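Local coordinates for protein endoglucanase FnCel5A (Fervidobacterium nodosum, PDB 3RJX) that probably hydrolyses internal beta-1,4-glucosidic bonds of cellulose, as a family 5 glycoside hydrolase built on a TIM barrel, at residues G259-Y264 against L290-F295. Residues are numbered along the deposited sequence; the frame is centred on the assembly and turned at random.
Sequences GEFGAY and LAYWEF
The ring of Tyr292 meets the ring of Phe261 edge to face: the planes stand at 84°, the centroids are 5.4 Å apart, and Tyr292 CD1 sits over the rim of the Phe261 face. Phe261 CG lies between its backbone N and carbonyl carbon (chi1 80°), which swings the ring across the neighbouring strand; there its CE1 also reaches Leu290 CD1 at 3.5 Å, while the carbonyl O of Ala291 approaches the ring edge. Thr276 and Val279 of helix 269-285 touch Phe261 as well. With an alanine here, Tyr292 and Leu290 would lose the ring they both pack against, probably leaving a gap between them and helix 269-285. The backbone of Phe261 is tied in too: Trp293 N donates a nearly straight hydrogen bond of 2.8 Å to Phe261 O, arriving from above the carbonyl plane, and the same oxygen rests over a face of the Tyr292 ring, 3.2 Å from Tyr292 CD1. Beyond it, a water in the plane of the phenol bridges Tyr292 OH and Ala263 N, and the hydroxyl has a second partner in Phe299 O. In the other direction, Glu260 and Trp293 extend alongside each other, their carboxylate and indole planes tilted 25° apart, with Glu260 CD 3.9 Å from Trp293 CE3. Glu260 OE1 lies over the rim of one indole face and Glu294 CB over the other; a cis peptide follows Trp293. Arg59 (a salt bridge), Asn143 and Tyr205 hold the carboxylate. These are the C-terminal ends of strands 256-261 and 289-292, adjacent parallel strands joined through helix 269-285 in a beta-alpha-beta unit that helps close the eight-stranded TIM barrel; in family 5 glycosidases this end of the barrel bears the active site.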
ATOM      1  N   GLY A 259      -3.692   2.343  -2.828  1.00 11.05           N
ATOM      2  CA  GLY A 259      -2.903   1.910  -1.698  1.00 10.30           C
ATOM      3  C   GLY A 259      -1.889   2.927  -1.264  1.00 10.78           C
ATOM      4  O   GLY A 259      -1.350   2.810  -0.179  1.00 10.53           O
ATOM      5  N   GLU A 260      -1.591   3.892  -2.134  1.00 10.59           N
ATOM      6  CA  GLU A 260      -0.644   4.955  -1.824  1.00 11.74           C
ATOM      7  C   GLU A 260      -1.022   6.176  -2.634  1.00 12.08           C
ATOM      8  O   GLU A 260      -1.375   6.089  -3.830  1.00 12.52           O
ATOM      9  CB  GLU A 260       0.824   4.605  -2.172  1.00 11.47           C
ATOM     10  CG  GLU A 260       1.340   3.293  -1.648  1.00 12.30           C
ATOM     11  CD  GLU A 260       2.779   3.010  -2.053  1.00 13.74           C
ATOM     12  OE1 GLU A 260       3.379   3.836  -2.726  1.00 12.42           O
ATOM     13  OE2 GLU A 260       3.332   1.957  -1.675  1.00 16.10           O
ATOM     14  N   PHE A 261      -0.935   7.316  -1.965  1.00 12.63           N
ATOM     15  CA  PHE A 261      -0.973   8.604  -2.620  1.00 12.69           C
ATOM     16  C   PHE A 261      -0.335   9.608  -1.650  1.00 13.22           C
ATOM     17  O   PHE A 261      -0.491   9.503  -0.437  1.00 13.89           O
ATOM     18  CB  PHE A 261      -2.417   8.946  -3.066  1.00 12.32           C
ATOM     19  CG  PHE A 261      -3.330   9.477  -1.960  1.00 12.80           C
ATOM     20  CD1 PHE A 261      -3.841   8.652  -0.974  1.00 13.80           C
ATOM     21  CD2 PHE A 261      -3.702  10.819  -1.936  1.00 12.20           C
ATOM     22  CE1 PHE A 261      -4.693   9.169   0.013  1.00 12.18           C
ATOM     23  CE2 PHE A 261      -4.553  11.313  -0.972  1.00  8.41           C
ATOM     24  CZ  PHE A 261      -5.035  10.499   0.006  1.00 11.21           C
ATOM     25  N   GLY A 262       0.442  10.532  -2.176  1.00 14.03           N
ATOM     26  CA  GLY A 262       1.120  11.543  -1.367  1.00 14.57           C
ATOM     27  C   GLY A 262       2.001  12.430  -2.251  1.00 15.76           C
ATOM     28  O   GLY A 262       2.479  11.999  -3.325  1.00 14.72           O
ATOM     29  N   ALA A 263       2.216  13.673  -1.809  1.00 15.52           N
ATOM     30  CA  ALA A 263       3.227  14.499  -2.444  1.00 15.06           C
ATOM     31  C   ALA A 263       4.371  14.759  -1.469  1.00 15.16           C
ATOM     32  O   ALA A 263       4.150  15.008  -0.281  1.00 15.08           O
ATOM     33  CB  ALA A 263       2.626  15.763  -2.971  1.00 14.44           C
ATOM     34  N   TYR A 264       5.591  14.659  -1.984  1.00 15.79           N
ATOM     35  CA  TYR A 264       6.845  14.794  -1.205  1.00 16.89           C
ATOM     36  C   TYR A 264       7.064  16.211  -0.625  1.00 17.34           C
ATOM     37  O   TYR A 264       6.737  17.189  -1.273  1.00 17.68           O
ATOM     38  CB  TYR A 264       8.028  14.395  -2.098  1.00 16.07           C
ATOM     39  CG  TYR A 264       9.371  14.375  -1.445  1.00 17.33           C
ATOM     40  CD1 TYR A 264       9.598  13.634  -0.275  1.00 18.51           C
ATOM     41  CD2 TYR A 264      10.454  15.050  -2.026  1.00 20.92           C
ATOM     42  CE1 TYR A 264      10.849  13.598   0.310  1.00 19.46           C
ATOM     43  CE2 TYR A 264      11.732  15.010  -1.436  1.00 19.35           C
ATOM     44  CZ  TYR A 264      11.903  14.302  -0.273  1.00 18.75           C
ATOM     45  OH  TYR A 264      13.134  14.261   0.294  1.00 19.75           O
ATOM     46  N   LEU A 290      -8.789   4.054   0.389  1.00 13.72           N
ATOM     47  CA  LEU A 290      -7.529   4.772   0.160  1.00 13.20           C
ATOM     48  C   LEU A 290      -6.604   4.759   1.384  1.00 13.38           C
ATOM     49  O   LEU A 290      -7.047   4.563   2.525  1.00 12.75           O
ATOM     50  CB  LEU A 290      -7.789   6.217  -0.299  1.00 12.88           C
ATOM     51  CG  LEU A 290      -8.610   7.234   0.492  1.00 12.94           C
ATOM     52  CD1 LEU A 290      -8.101   8.609   0.089  1.00 17.70           C
ATOM     53  CD2 LEU A 290     -10.124   7.155   0.257  1.00  9.32           C
ATOM     54  N   ALA A 291      -5.319   4.980   1.134  1.00 13.01           N
ATOM     55  CA  ALA A 291      -4.343   4.969   2.194  1.00 13.20           C
ATOM     56  C   ALA A 291      -3.224   5.907   1.767  1.00 13.78           C
ATOM     57  O   ALA A 291      -2.665   5.767   0.670  1.00 12.96           O
ATOM     58  CB  ALA A 291      -3.828   3.577   2.450  1.00 12.30           C
ATOM     59  N   TYR A 292      -2.938   6.874   2.645  1.00 13.66           N
ATOM     60  CA  TYR A 292      -2.042   7.973   2.333  1.00 13.20           C
ATOM     61  C   TYR A 292      -0.615   7.517   2.584  1.00 14.00           C
ATOM     62  O   TYR A 292      -0.327   6.799   3.554  1.00 14.59           O
ATOM     63  CB  TYR A 292      -2.421   9.243   3.159  1.00 13.02           C
ATOM     64  CG  TYR A 292      -1.464  10.395   2.958  1.00 10.26           C
ATOM     65  CD1 TYR A 292      -1.677  11.359   1.943  1.00  7.17           C
ATOM     66  CD2 TYR A 292      -0.324  10.507   3.757  1.00  6.78           C
ATOM     67  CE1 TYR A 292      -0.744  12.407   1.731  1.00  7.41           C
ATOM     68  CE2 TYR A 292       0.604  11.542   3.557  1.00  5.53           C
ATOM     69  CZ  TYR A 292       0.400  12.463   2.563  1.00  5.19           C
ATOM     70  OH  TYR A 292       1.335  13.434   2.416  1.00  9.70           O
ATOM     71  N   TRP A 293       0.273   7.923   1.697  1.00 14.48           N
ATOM     72  CA  TRP A 293       1.676   7.618   1.815  1.00 14.45           C
ATOM     73  C   TRP A 293       2.376   8.910   2.232  1.00 15.25           C
ATOM     74  O   TRP A 293       2.564   9.794   1.374  1.00 14.91           O
ATOM     75  CB  TRP A 293       2.209   7.169   0.459  1.00 13.93           C
ATOM     76  CG  TRP A 293       3.663   6.918   0.576  1.00 14.34           C
ATOM     77  CD1 TRP A 293       4.678   7.828   0.367  1.00 14.67           C
ATOM     78  CD2 TRP A 293       4.297   5.702   1.009  1.00 12.60           C
ATOM     79  NE1 TRP A 293       5.902   7.243   0.620  1.00 12.36           N
ATOM     80  CE2 TRP A 293       5.703   5.946   1.031  1.00 12.43           C
ATOM     81  CE3 TRP A 293       3.819   4.437   1.391  1.00 12.47           C
ATOM     82  CZ2 TRP A 293       6.630   4.972   1.416  1.00  9.93           C
ATOM     83  CZ3 TRP A 293       4.737   3.460   1.776  1.00 12.20           C
ATOM     84  CH2 TRP A 293       6.131   3.730   1.776  1.00 14.28           C
ATOM     85  N   GLU A 294       2.799   9.072   3.494  1.00 15.65           N
ATOM     86  CA  GLU A 294       2.993   8.056   4.524  1.00 17.30           C
ATOM     87  C   GLU A 294       2.828   8.806   5.872  1.00 16.76           C
ATOM     88  O   GLU A 294       2.575  10.024   5.880  1.00 17.92           O
ATOM     89  CB  GLU A 294       4.439   7.585   4.430  1.00 17.51           C
ATOM     90  CG  GLU A 294       5.311   8.785   4.834  1.00 22.60           C
ATOM     91  CD  GLU A 294       6.777   8.573   4.698  1.00 32.06           C
ATOM     92  OE1 GLU A 294       7.262   7.538   5.204  1.00 38.06           O
ATOM     93  OE2 GLU A 294       7.455   9.455   4.119  1.00 34.26           O
ATOM     94  N   PHE A 295       3.049   8.125   6.993  1.00 15.56           N
ATOM     95  CA  PHE A 295       2.744   8.671   8.330  1.00 15.49           C
ATOM     96  C   PHE A 295       3.686   9.765   8.859  1.00 16.62           C
ATOM     97  O   PHE A 295       3.239  10.794   9.377  1.00 16.15           O
ATOM     98  CB  PHE A 295       2.732   7.518   9.322  1.00 14.94           C
ATOM     99  CG  PHE A 295       2.516   7.922  10.751  1.00 13.05           C
ATOM    100  CD1 PHE A 295       1.334   8.561  11.150  1.00 11.40           C
ATOM    101  CD2 PHE A 295       3.459   7.599  11.717  1.00  7.88           C
ATOM    102  CE1 PHE A 295       1.122   8.912  12.472  1.00  9.27           C
ATOM    103  CE2 PHE A 295       3.246   7.941  13.072  1.00  9.33           C
ATOM    104  CZ  PHE A 295       2.075   8.603  13.445  1.00  8.49           C
TER
HETATM  105  O   HOH W   1       0.636  15.052   0.093  1.00  2.51           O